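Local coordinates for protein bacterial regulatory proteins, tetR family (Corynebacterium glutamicum, PDB 3AQT) that binds resorcinol as a TetR-family transcriptional repressor and probably recognises DNA through a helix-turn-helix motif, at residues E103-A108 with R128-H133; A96-A101 with H151-R156; A120-G125 with R163-H168; I212-M217 with E230-P235. All coordinates share one frame; numbering follows the deposited sequence.

Overall arrangement
The four contacts sample the all-helical ligand-binding body of a TetR-type repressor, and resorcinol gives them a common reference. Interaction 3 holds the ligand directly, through Asp165 and Phe123, while interaction 1 contributes Leu130, whose side chain lies about 4 Å from it. Interaction 2 is further off, with the Arg156 side chain about 12 Å from the ligand; it shares helix 90-111 with interaction 1, their centres about 12 Å apart. Helix 119-134 likewise joins interactions 1 and 3, whose centres are about 14 Å apart. Interaction 4 touches both: Arg128 NH1 lies 2.8 Å from Arg234 O, a probable hydrogen bond, and Glu121 OE1 forms a 2.7 Å salt bridge with Arg234 NH1.

Interaction 1. Residues E103-A108 with R128-H133; sequences ESVGIA and RHLVRH
Val105 stands between Leu130 and His133 where two consecutive helices of the TetR ligand-binding fold, 90-111 and 119-134, face each other. The helices are well separated here, the CA atoms of Val105 and Leu130 lying 8.1 Å apart, and the gap is bridged by side chains alone; no hydrogen bond crosses it.

The apolar part of the contact joins one methyl to another. Val105 CG1 meets Leu130 CD2 at 4.0 Å, the leucine reaching over with the end of its side chain although its CB does not point directly at the opposing helix. Leu130 also belongs to the resorcinol pocket, and its two branches have different duties: CD2 meets the valine, whereas CD1 is the branch nearer the ligand. Trp140 of helix 138-146 touches both Val105 and Leu130.

The second kind of interaction is CH-pi. With CG1 anti to the backbone N (chi1 168°), the other valine branch, CG2, is set anti to the carbonyl carbon and comes over one face of the His133 imidazole. The two side chains lie alongside one another, pointing opposite ways, and the ring also meets Trp140, their planes inclined at about 50°. Val105 CG2 sits 4.0 Å from the ring centroid and 13° off its normal, displaced slightly toward the rim, with His133 CE1 its nearest ring atom at 3.9 Å.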
loop_
_atom_site.group_PDB
_atom_site.type_symbol
_atom_site.label_atom_id
_atom_site.label_comp_id
_atom_site.label_asym_id
_atom_site.label_seq_id
_atom_site.Cartn_x
_atom_site.Cartn_y
_atom_site.Cartn_z
ATOM N N GLU B 103 -7.582 15.900 6.147
ATOM C CA GLU B 103 -7.091 17.158 6.700
ATOM C C GLU B 103 -7.823 17.517 7.996
ATOM O O GLU B 103 -7.220 18.035 8.928
ATOM C CB GLU B 103 -7.249 18.285 5.685
ATOM C CG GLU B 103 -6.767 19.635 6.184
ATOM C CD GLU B 103 -7.018 20.734 5.170
ATOM O OE1 GLU B 103 -6.819 21.919 5.501
ATOM O OE2 GLU B 103 -7.421 20.413 4.032
ATOM N N SER B 104 -9.117 17.235 8.059
ATOM C CA SER B 104 -9.884 17.538 9.258
ATOM C C SER B 104 -9.291 16.826 10.459
ATOM O O SER B 104 -9.131 17.428 11.526
ATOM C CB SER B 104 -11.343 17.110 9.096
ATOM O OG SER B 104 -11.964 17.847 8.062
ATOM N N VAL B 105 -8.983 15.542 10.298
ATOM C CA VAL B 105 -8.408 14.780 11.394
ATOM C C VAL B 105 -6.971 15.230 11.666
ATOM O O VAL B 105 -6.550 15.330 12.816
ATOM C CB VAL B 105 -8.464 13.258 11.098
ATOM C CG1 VAL B 105 -7.600 12.485 12.089
ATOM C CG2 VAL B 105 -9.903 12.776 11.221
ATOM N N GLY B 106 -6.230 15.519 10.600
ATOM C CA GLY B 106 -4.863 15.966 10.760
ATOM C C GLY B 106 -4.769 17.182 11.665
ATOM O O GLY B 106 -3.907 17.243 12.540
ATOM N N ILE B 107 -5.659 18.147 11.454
ATOM C CA ILE B 107 -5.685 19.366 12.249
ATOM C C ILE B 107 -6.076 19.033 13.684
ATOM O O ILE B 107 -5.491 19.564 14.633
ATOM C CB ILE B 107 -6.681 20.385 11.659
ATOM C CG1 ILE B 107 -6.171 20.880 10.307
ATOM C CG2 ILE B 107 -6.850 21.564 12.595
ATOM C CD1 ILE B 107 -7.219 21.577 9.438
ATOM N N ALA B 108 -7.055 18.146 13.846
ATOM C CA ALA B 108 -7.478 17.750 15.182
ATOM C C ALA B 108 -6.318 17.053 15.902
ATOM O O ALA B 108 -6.082 17.299 17.078
ATOM C CB ALA B 108 -8.704 16.819 15.111
ATOM N N ARG B 128 -3.373 5.305 15.799
ATOM C CA ARG B 128 -4.526 4.634 16.383
ATOM C C ARG B 128 -5.813 5.382 16.052
ATOM O O ARG B 128 -6.853 4.763 15.829
ATOM C CB ARG B 128 -4.356 4.490 17.895
ATOM C CG ARG B 128 -3.234 3.544 18.283
ATOM C CD ARG B 128 -3.013 3.545 19.771
ATOM N NE ARG B 128 -4.216 3.133 20.484
ATOM C CZ ARG B 128 -4.389 3.265 21.797
ATOM N NH1 ARG B 128 -3.435 3.804 22.549
ATOM N NH2 ARG B 128 -5.512 2.843 22.358
ATOM N N HIS B 129 -5.745 6.710 16.004
ATOM C CA HIS B 129 -6.931 7.490 15.658
ATOM C C HIS B 129 -7.347 7.235 14.206
ATOM O O HIS B 129 -8.537 7.140 13.914
ATOM C CB HIS B 129 -6.688 8.992 15.857
ATOM C CG HIS B 129 -6.892 9.452 17.265
ATOM N ND1 HIS B 129 -8.086 9.282 17.933
ATOM C CD2 HIS B 129 -6.054 10.060 18.138
ATOM C CE1 HIS B 129 -7.975 9.766 19.156
ATOM N NE2 HIS B 129 -6.752 10.244 19.306
ATOM N N LEU B 130 -6.370 7.135 13.301
ATOM C CA LEU B 130 -6.674 6.891 11.895
ATOM C C LEU B 130 -7.362 5.537 11.753
ATOM O O LEU B 130 -8.386 5.425 11.084
ATOM C CB LEU B 130 -5.398 6.953 11.035
ATOM C CG LEU B 130 -4.740 8.345 10.930
ATOM C CD1 LEU B 130 -3.512 8.303 10.052
ATOM C CD2 LEU B 130 -5.742 9.334 10.359
ATOM N N VAL B 131 -6.828 4.513 12.408
ATOM C CA VAL B 131 -7.437 3.196 12.318
ATOM C C VAL B 131 -8.867 3.196 12.851
ATOM O O VAL B 131 -9.772 2.693 12.187
ATOM C CB VAL B 131 -6.611 2.136 13.074
ATOM C CG1 VAL B 131 -7.374 0.831 13.144
ATOM C CG2 VAL B 131 -5.287 1.914 12.359
ATOM N N ARG B 132 -9.078 3.764 14.037
ATOM C CA ARG B 132 -10.422 3.807 14.620
ATOM C C ARG B 132 -11.391 4.587 13.736
ATOM O O ARG B 132 -12.548 4.207 13.584
ATOM C CB ARG B 132 -10.383 4.418 16.027
ATOM C CG ARG B 132 -9.298 3.803 16.887
ATOM C CD ARG B 132 -9.752 3.389 18.276
ATOM N NE ARG B 132 -9.742 4.482 19.242
ATOM C CZ ARG B 132 -9.567 4.305 20.550
ATOM N NH1 ARG B 132 -9.383 3.084 21.037
ATOM N NH2 ARG B 132 -9.578 5.344 21.373
ATOM N N HIS B 133 -10.921 5.672 13.138
ATOM C CA HIS B 133 -11.785 6.456 12.277
ATOM C C HIS B 133 -12.174 5.645 11.044
ATOM O O HIS B 133 -13.267 5.801 10.504
ATOM C CB HIS B 133 -11.080 7.730 11.836
ATOM C CG HIS B 133 -11.936 8.949 11.939
ATOM N ND1 HIS B 133 -11.957 9.748 13.062
ATOM C CD2 HIS B 133 -12.827 9.489 11.074
ATOM C CE1 HIS B 133 -12.823 10.730 12.882
ATOM N NE2 HIS B 133 -13.364 10.594 11.685
#

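Interaction 2. Residues A96-A101 with H151-R156; sequences AVAEDA and HPVLMR
Glu99 and Arg156 join helix 90-111 to the short helix 150-157 through a salt bridge laid beside a small apolar patch. The two segments run in roughly the same direction, their axes crossing at -43° with a closest approach of 9.6 Å. Val153 points toward helix 90-111, its CA 6.3 Å from that of Glu99, and its CG1 packs on Ala98 CB at 4.0 Å.

The glutamate can be followed outward from its backbone. Its CB does not point straight at the facing helix, but CG is anti to the carbonyl carbon (chi1 -83°), and from there the chain runs extended toward Arg156. On the way, CG rests on Val153 CG1 at 3.8 Å, so the aliphatic part of the acid adds to the apolar patch. CD then lies at the edge of the guanidinium, near its plane. At the tip, OE2 receives both bonds: Arg156 NE at 2.8 Å, nearly in line with the C-O bond, and Arg156 NH2 at 3.0 Å, from the anti side and somewhat out of the carboxylate plane, in a more bent bond. The arginine thus grips side-on, with two nitrogens on one oxygen, and the carboxylate and guanidinium planes are turned 58° apart. Its chain bends at chi3, and one guanidinium face lies over Val153 CA.

Arg156 NH2 is further bonded to Gln95 OE1, one turn before Glu99. Two donors from one arginine should concentrate negative charge on OE2 and probably keep the glutamate ionised, on the more exposed flank of the buried Ala98-Val153 packing.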
loop_
_atom_site.group_PDB
_atom_site.type_symbol
_atom_site.label_atom_id
_atom_site.label_comp_id
_atom_site.label_asym_id
_atom_site.label_seq_id
_atom_site.Cartn_x
_atom_site.Cartn_y
_atom_site.Cartn_z
ATOM N N ALA B 96 -10.685 15.123 -3.648
ATOM C CA ALA B 96 -10.931 16.355 -2.907
ATOM C C ALA B 96 -11.710 16.041 -1.641
ATOM O O ALA B 96 -11.436 16.605 -0.586
ATOM C CB ALA B 96 -11.700 17.344 -3.762
ATOM N N VAL B 97 -12.674 15.131 -1.742
ATOM C CA VAL B 97 -13.472 14.739 -0.588
ATOM C C VAL B 97 -12.586 14.030 0.441
ATOM O O VAL B 97 -12.722 14.250 1.645
ATOM C CB VAL B 97 -14.648 13.813 -1.021
ATOM C CG1 VAL B 97 -15.334 13.199 0.192
ATOM C CG2 VAL B 97 -15.656 14.621 -1.822
ATOM N N ALA B 98 -11.681 13.176 -0.037
ATOM C CA ALA B 98 -10.767 12.458 0.852
ATOM C C ALA B 98 -9.801 13.446 1.516
ATOM O O ALA B 98 -9.498 13.320 2.701
ATOM C CB ALA B 98 -9.983 11.400 0.070
ATOM N N GLU B 99 -9.318 14.427 0.757
ATOM C CA GLU B 99 -8.410 15.421 1.326
ATOM C C GLU B 99 -9.115 16.135 2.470
ATOM O O GLU B 99 -8.534 16.355 3.538
ATOM C CB GLU B 99 -7.975 16.454 0.280
ATOM C CG GLU B 99 -6.823 16.005 -0.609
ATOM C CD GLU B 99 -6.157 17.166 -1.348
ATOM O OE1 GLU B 99 -6.522 18.338 -1.104
ATOM O OE2 GLU B 99 -5.254 16.908 -2.173
ATOM N N ASP B 100 -10.374 16.490 2.243
ATOM C CA ASP B 100 -11.158 17.178 3.245
ATOM C C ASP B 100 -11.260 16.321 4.505
ATOM O O ASP B 100 -11.093 16.816 5.616
ATOM C CB ASP B 100 -12.552 17.488 2.686
ATOM C CG ASP B 100 -13.443 18.195 3.691
ATOM O OD1 ASP B 100 -13.193 19.388 3.980
ATOM O OD2 ASP B 100 -14.392 17.556 4.196
ATOM N N ALA B 101 -11.519 15.030 4.335
ATOM C CA ALA B 101 -11.633 14.135 5.485
ATOM C C ALA B 101 -10.309 13.954 6.242
ATOM O O ALA B 101 -10.266 14.046 7.469
ATOM C CB ALA B 101 -12.166 12.775 5.040
ATOM N N HIS B 151 -3.232 6.312 -1.086
ATOM C CA HIS B 151 -1.861 6.572 -0.683
ATOM C C HIS B 151 -1.385 7.974 -1.044
ATOM O O HIS B 151 -0.880 8.697 -0.191
ATOM C CB HIS B 151 -0.920 5.536 -1.296
ATOM C CG HIS B 151 0.475 5.614 -0.762
ATOM N ND1 HIS B 151 0.825 5.126 0.480
ATOM C CD2 HIS B 151 1.597 6.176 -1.274
ATOM C CE1 HIS B 151 2.099 5.385 0.710
ATOM N NE2 HIS B 151 2.590 6.022 -0.339
ATOM N N PRO B 152 -1.526 8.377 -2.317
ATOM C CA PRO B 152 -1.083 9.721 -2.718
ATOM C C PRO B 152 -1.784 10.838 -1.935
ATOM O O PRO B 152 -1.167 11.851 -1.605
ATOM C CB PRO B 152 -1.418 9.771 -4.213
ATOM C CG PRO B 152 -1.374 8.341 -4.634
ATOM C CD PRO B 152 -2.020 7.618 -3.480
ATOM N N VAL B 153 -3.074 10.660 -1.658
ATOM C CA VAL B 153 -3.836 11.657 -0.910
ATOM C C VAL B 153 -3.320 11.718 0.523
ATOM O O VAL B 153 -3.048 12.791 1.050
ATOM C CB VAL B 153 -5.352 11.329 -0.891
ATOM C CG1 VAL B 153 -6.090 12.342 -0.023
ATOM C CG2 VAL B 153 -5.918 11.351 -2.308
ATOM N N LEU B 154 -3.182 10.559 1.152
ATOM C CA LEU B 154 -2.670 10.504 2.509
ATOM C C LEU B 154 -1.310 11.194 2.585
ATOM O O LEU B 154 -1.027 11.924 3.534
ATOM C CB LEU B 154 -2.557 9.052 2.978
ATOM C CG LEU B 154 -3.891 8.394 3.324
ATOM C CD1 LEU B 154 -3.710 6.901 3.508
ATOM C CD2 LEU B 154 -4.453 9.032 4.579
HETATM N N MSE B 155 -0.482 10.987 1.565
HETATM C CA MSE B 155 0.847 11.588 1.528
HETATM C C MSE B 155 0.852 13.097 1.366
HETATM O O MSE B 155 1.753 13.771 1.854
HETATM C CB MSE B 155 1.686 10.939 0.421
HETATM C CG MSE B 155 2.087 9.498 0.732
HETATM SE SE MSE B 155 3.500 9.317 2.076
HETATM C CE MSE B 155 2.617 10.106 3.570
ATOM N N ARG B 156 -0.149 13.636 0.681
ATOM C CA ARG B 156 -0.218 15.079 0.478
ATOM C C ARG B 156 -0.699 15.782 1.736
ATOM O O ARG B 156 -0.237 16.869 2.064
ATOM C CB ARG B 156 -1.201 15.444 -0.646
ATOM C CG ARG B 156 -0.895 14.876 -2.000
ATOM C CD ARG B 156 -1.651 15.633 -3.073
ATOM N NE ARG B 156 -3.096 15.388 -3.084
ATOM C CZ ARG B 156 -3.698 14.499 -3.871
ATOM N NH1 ARG B 156 -2.987 13.758 -4.711
ATOM N NH2 ARG B 156 -5.017 14.377 -3.845
#

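Interaction 3. Residues A120-G125 with R163-H168; sequences AEVFAG and RRDLLH. With RCO (resorcinol), chain D.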
loop_
_atom_site.group_PDB
_atom_site.type_symbol
_atom_site.label_atom_id
_atom_site.label_comp_id
_atom_site.label_asym_id
_atom_site.label_seq_id
_atom_site.Cartn_x
_atom_site.Cartn_y
_atom_site.Cartn_z
ATOM N N ALA B 120 7.037 8.928 20.607
ATOM C CA ALA B 120 6.520 7.611 20.278
ATOM C C ALA B 120 5.024 7.539 20.527
ATOM O O ALA B 120 4.314 6.831 19.819
ATOM C CB ALA B 120 7.237 6.538 21.098
ATOM N N GLU B 121 4.544 8.275 21.527
ATOM C CA GLU B 121 3.119 8.255 21.848
ATOM C C GLU B 121 2.337 9.125 20.872
ATOM O O GLU B 121 1.187 8.832 20.545
ATOM C CB GLU B 121 2.877 8.741 23.277
ATOM C CG GLU B 121 1.679 8.078 23.941
ATOM C CD GLU B 121 1.390 8.625 25.337
ATOM O OE1 GLU B 121 2.356 8.897 26.090
ATOM O OE2 GLU B 121 0.197 8.766 25.687
ATOM N N VAL B 122 2.970 10.199 20.414
ATOM C CA VAL B 122 2.338 11.097 19.468
ATOM C C VAL B 122 2.079 10.324 18.178
ATOM O O VAL B 122 0.973 10.340 17.637
ATOM C CB VAL B 122 3.254 12.312 19.154
ATOM C CG1 VAL B 122 2.645 13.157 18.048
ATOM C CG2 VAL B 122 3.448 13.153 20.405
ATOM N N PHE B 123 3.117 9.646 17.702
ATOM C CA PHE B 123 3.054 8.866 16.473
ATOM C C PHE B 123 2.072 7.713 16.589
ATOM O O PHE B 123 1.227 7.512 15.714
ATOM C CB PHE B 123 4.447 8.335 16.148
ATOM C CG PHE B 123 4.543 7.627 14.832
ATOM C CD1 PHE B 123 4.090 8.231 13.664
ATOM C CD2 PHE B 123 5.136 6.368 14.752
ATOM C CE1 PHE B 123 4.228 7.595 12.437
ATOM C CE2 PHE B 123 5.278 5.725 13.528
ATOM C CZ PHE B 123 4.823 6.342 12.368
ATOM N N ALA B 124 2.184 6.962 17.679
ATOM C CA ALA B 124 1.306 5.829 17.918
ATOM C C ALA B 124 -0.144 6.269 18.064
ATOM O O ALA B 124 -1.045 5.674 17.478
ATOM C CB ALA B 124 1.748 5.092 19.169
ATOM N N GLY B 125 -0.362 7.313 18.854
ATOM C CA GLY B 125 -1.708 7.805 19.072
ATOM C C GLY B 125 -2.349 8.300 17.793
ATOM O O GLY B 125 -3.543 8.081 17.556
ATOM N N ARG B 163 5.806 12.868 8.974
ATOM C CA ARG B 163 7.237 13.052 8.828
ATOM C C ARG B 163 7.746 13.917 9.981
ATOM O O ARG B 163 8.788 13.634 10.572
ATOM C CB ARG B 163 7.540 13.713 7.475
ATOM C CG ARG B 163 8.995 13.642 7.047
ATOM C CD ARG B 163 9.193 14.262 5.673
ATOM N NE ARG B 163 10.520 13.991 5.126
ATOM C CZ ARG B 163 11.637 14.567 5.556
ATOM N NH1 ARG B 163 11.592 15.456 6.541
ATOM N NH2 ARG B 163 12.799 14.255 5.004
ATOM N N ARG B 164 6.998 14.967 10.298
ATOM C CA ARG B 164 7.353 15.874 11.379
ATOM C C ARG B 164 7.469 15.095 12.681
ATOM O O ARG B 164 8.469 15.194 13.394
ATOM C CB ARG B 164 6.269 16.941 11.540
ATOM C CG ARG B 164 6.446 17.839 12.762
ATOM C CD ARG B 164 5.142 18.512 13.119
ATOM N NE ARG B 164 4.138 17.537 13.530
ATOM C CZ ARG B 164 2.829 17.676 13.337
ATOM N NH1 ARG B 164 2.355 18.757 12.728
ATOM N NH2 ARG B 164 1.993 16.735 13.756
ATOM N N ASP B 165 6.427 14.330 12.989
ATOM C CA ASP B 165 6.411 13.543 14.206
ATOM C C ASP B 165 7.587 12.570 14.238
ATOM O O ASP B 165 8.218 12.392 15.276
ATOM C CB ASP B 165 5.075 12.800 14.353
ATOM C CG ASP B 165 3.915 13.736 14.684
ATOM O OD1 ASP B 165 4.169 14.887 15.097
ATOM O OD2 ASP B 165 2.743 13.324 14.549
ATOM N N LEU B 166 7.893 11.951 13.104
ATOM C CA LEU B 166 9.007 11.018 13.036
ATOM C C LEU B 166 10.346 11.731 13.185
ATOM O O LEU B 166 11.240 11.236 13.867
ATOM C CB LEU B 166 8.972 10.243 11.723
ATOM C CG LEU B 166 7.838 9.218 11.606
ATOM C CD1 LEU B 166 7.897 8.563 10.225
ATOM C CD2 LEU B 166 7.952 8.165 12.719
ATOM N N LEU B 167 10.492 12.891 12.552
ATOM C CA LEU B 167 11.729 13.649 12.659
ATOM C C LEU B 167 11.967 14.013 14.119
ATOM O O LEU B 167 13.090 13.969 14.617
ATOM C CB LEU B 167 11.653 14.932 11.838
ATOM C CG LEU B 167 12.878 15.834 12.029
ATOM C CD1 LEU B 167 14.147 15.067 11.644
ATOM C CD2 LEU B 167 12.721 17.101 11.197
ATOM N N HIS B 168 10.888 14.391 14.793
ATOM C CA HIS B 168 10.933 14.757 16.199
ATOM C C HIS B 168 11.497 13.575 17.004
ATOM O O HIS B 168 12.419 13.735 17.804
ATOM C CB HIS B 168 9.510 15.118 16.648
ATOM C CG HIS B 168 9.382 15.405 18.108
ATOM N ND1 HIS B 168 10.453 15.770 18.895
ATOM C CD2 HIS B 168 8.300 15.393 18.924
ATOM C CE1 HIS B 168 10.037 15.968 20.134
ATOM N NE2 HIS B 168 8.736 15.745 20.179
HETATM C C1 RCO D . -0.538 12.200 11.418
HETATM C C2 RCO D . 0.566 12.220 12.326
HETATM C C3 RCO D . 1.323 11.038 12.549
HETATM C C4 RCO D . 0.979 9.858 11.865
HETATM C C5 RCO D . -0.104 9.838 10.972
HETATM C C6 RCO D . -0.867 11.015 10.746
HETATM O O1 RCO D . -1.277 13.361 11.207
HETATM O O3 RCO D . 2.401 11.024 13.430
#
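Asp165 OD1 is gripped by two nitrogens of its neighbour Arg164, NE at 3.1 Å and NH2 at 3.2 Å. Both come from the same face of the carboxylate and stand well above its plane, while the oxygen itself lies nearly in the plane of the guanidinium. Arg164 is in turn salt-bridged to Asp110 on helix 90-111, so the arginine bonded to this carboxylate, consistent with fixing its rotation, is itself held by a second acid.

The other oxygen serves the ligand. Resorcinol O3 donates a hydrogen bond of 2.6 Å to Asp165 OD2, so that OD1 takes the salt bridge and OD2 the ligand hydroxyl. Across the helix pair, Val122 CG1 lies against the carboxylate, 3.5 Å from Asp165 OD2, the two side chains crossing at about a right angle. A methyl group therefore borders the polar group on the side of helix 119-134.

Phe123 completes the junction. Its ring, with CG anti to the backbone N (chi1 -174°), presents a face to Leu166 and an edge to the ligand. Leu166 CD2 stands over the ring centre, 3.6 Å from the centroid and 9° off the normal, a nearly axial CH-pi contact. At the edge, near the ring plane, Phe123 CD1 comes within 3.3 Å of resorcinol O3. The same ligand hydroxyl is thus bonded by an acid and bordered by an aromatic edge, in an inducer pocket enclosed among the helices of a TetR-family ligand-binding domain.

Interaction 4. Residues I212-M217 with E230-P235; sequences IFAAAM and EIASRP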
loop_
_atom_site.group_PDB
_atom_site.type_symbol
_atom_site.label_atom_id
_atom_site.label_comp_id
_atom_site.label_asym_id
_atom_site.label_seq_id
_atom_site.Cartn_x
_atom_site.Cartn_y
_atom_site.Cartn_z
ATOM N N ILE B 212 -2.354 -2.888 18.023
ATOM C CA ILE B 212 -1.454 -3.828 17.382
ATOM C C ILE B 212 -0.784 -3.199 16.172
ATOM O O ILE B 212 0.409 -3.387 15.950
ATOM C CB ILE B 212 -2.207 -5.096 16.958
ATOM C CG1 ILE B 212 -2.807 -5.767 18.195
ATOM C CG2 ILE B 212 -1.260 -6.056 16.257
ATOM C CD1 ILE B 212 -3.877 -6.817 17.903
ATOM N N PHE B 213 -1.542 -2.442 15.389
ATOM C CA PHE B 213 -0.956 -1.799 14.227
ATOM C C PHE B 213 0.062 -0.739 14.642
ATOM O O PHE B 213 1.161 -0.671 14.092
ATOM C CB PHE B 213 -2.027 -1.146 13.348
ATOM C CG PHE B 213 -1.448 -0.338 12.220
ATOM C CD1 PHE B 213 -0.762 -0.962 11.185
ATOM C CD2 PHE B 213 -1.504 1.050 12.242
ATOM C CE1 PHE B 213 -0.135 -0.213 10.193
ATOM C CE2 PHE B 213 -0.881 1.807 11.258
ATOM C CZ PHE B 213 -0.193 1.175 10.230
ATOM N N ALA B 214 -0.303 0.092 15.612
ATOM C CA ALA B 214 0.597 1.144 16.072
ATOM C C ALA B 214 1.896 0.561 16.610
ATOM O O ALA B 214 2.981 1.105 16.372
ATOM C CB ALA B 214 -0.086 1.995 17.140
ATOM N N ALA B 215 1.794 -0.552 17.333
ATOM C CA ALA B 215 2.990 -1.183 17.887
ATOM C C ALA B 215 3.953 -1.586 16.777
ATOM O O ALA B 215 5.159 -1.350 16.870
ATOM C CB ALA B 215 2.606 -2.401 18.712
ATOM N N ALA B 216 3.416 -2.192 15.722
ATOM C CA ALA B 216 4.241 -2.620 14.596
ATOM C C ALA B 216 4.941 -1.433 13.947
ATOM O O ALA B 216 6.101 -1.541 13.536
ATOM C CB ALA B 216 3.395 -3.357 13.564
HETATM N N MSE B 217 4.249 -0.300 13.855
HETATM C CA MSE B 217 4.862 0.877 13.253
HETATM C C MSE B 217 5.937 1.428 14.179
HETATM O O MSE B 217 6.962 1.945 13.712
HETATM C CB MSE B 217 3.810 1.951 12.941
HETATM C CG MSE B 217 2.837 1.582 11.813
HETATM SE SE MSE B 217 3.688 0.935 10.165
HETATM C CE MSE B 217 4.898 2.397 9.866
ATOM N N GLU B 230 3.368 -1.674 24.862
ATOM C CA GLU B 230 2.963 -0.878 26.014
ATOM C C GLU B 230 2.598 0.546 25.616
ATOM O O GLU B 230 1.581 1.086 26.056
ATOM C CB GLU B 230 4.087 -0.848 27.055
ATOM C CG GLU B 230 3.905 0.202 28.139
ATOM C CD GLU B 230 4.789 1.427 27.947
ATOM O OE1 GLU B 230 6.008 1.252 27.719
ATOM O OE2 GLU B 230 4.267 2.561 28.037
ATOM N N ILE B 231 3.438 1.159 24.792
ATOM C CA ILE B 231 3.181 2.522 24.362
ATOM C C ILE B 231 1.888 2.619 23.554
ATOM O O ILE B 231 1.140 3.579 23.687
ATOM C CB ILE B 231 4.339 3.059 23.519
ATOM C CG1 ILE B 231 5.618 3.063 24.355
ATOM C CG2 ILE B 231 4.010 4.461 23.029
ATOM C CD1 ILE B 231 6.086 4.377 24.991
ATOM N N ALA B 232 1.622 1.617 22.727
ATOM C CA ALA B 232 0.423 1.622 21.908
ATOM C C ALA B 232 -0.827 1.301 22.707
ATOM O O ALA B 232 -1.936 1.348 22.169
ATOM C CB ALA B 232 0.570 0.634 20.770
ATOM N N SER B 233 -0.655 0.974 23.984
ATOM C CA SER B 233 -1.794 0.640 24.837
ATOM C C SER B 233 -2.160 1.743 25.832
ATOM O O SER B 233 -3.084 1.582 26.623
ATOM C CB SER B 233 -1.509 -0.649 25.607
ATOM O OG SER B 233 -0.456 -0.450 26.543
ATOM N N ARG B 234 -1.437 2.857 25.798
ATOM C CA ARG B 234 -1.715 3.970 26.699
ATOM C C ARG B 234 -3.082 4.576 26.416
ATOM O O ARG B 234 -3.567 4.525 25.293
ATOM C CB ARG B 234 -0.641 5.038 26.547
ATOM C CG ARG B 234 0.721 4.558 26.959
ATOM C CD ARG B 234 1.768 5.619 26.747
ATOM N NE ARG B 234 3.062 5.129 27.193
ATOM C CZ ARG B 234 4.198 5.800 27.084
ATOM N NH1 ARG B 234 4.206 7.007 26.534
ATOM N NH2 ARG B 234 5.328 5.259 27.525
ATOM N N PRO B 235 -3.725 5.162 27.437
ATOM C CA PRO B 235 -5.046 5.759 27.213
ATOM C C PRO B 235 -4.986 6.758 26.059
ATOM O O PRO B 235 -4.097 7.613 26.008
ATOM C CB PRO B 235 -5.353 6.420 28.553
ATOM C CG PRO B 235 -4.609 5.554 29.526
ATOM C CD PRO B 235 -3.289 5.368 28.826
#
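At the C-terminal end of helix 225-231 a type I beta turn, Ile231 to Arg234, brings Ala232 against helix 209-220. The contact is a close one between small residues: the CA atoms of Ala215 and Ala232 are only 5.5 Å apart. Ala232 CB points into the helix and meets Ala214 CB at 3.9 Å and the backbone N of Ala215 at 3.8 Å. Ala215 CB is slightly more distant, so the methyl of Ala232 rests on the helix surface between two successive alanines, touching main chain as well as side chains. Ala214 also packs on Ala124 and Arg128, and so joins the turn to helix 119-134.

The turn's own bond, Arg234 N to Ile231 O, is weak at 3.4 Å, and bonds to Glu230 brace the chain around it. Glu230 O accepts two donors from Ser233, the backbone N at 3.1 Å and the hydroxyl OG at 2.6 Å, both arriving from the same face of the carbonyl plane, the hydroxyl tilted out of it. OG lies beside both the backbone N and the carbonyl carbon of its own residue (chi1 67°), which turns it back to the Glu230 carbonyl. Beyond it, Arg234 forms a salt bridge through NE to Glu230 OE2 at 3.0 Å, the oxygen nearly in the guanidinium plane. The same arginine is shared with helix 119-134.

The interface itself is wholly apolar on the side-chain level, whereas the polar bonds found here lie within 230-235 and toward helix 119-134. Three alanine methyls allow the close approach, and the polar bonds of 230-235 are consistent with holding Ala232 in place.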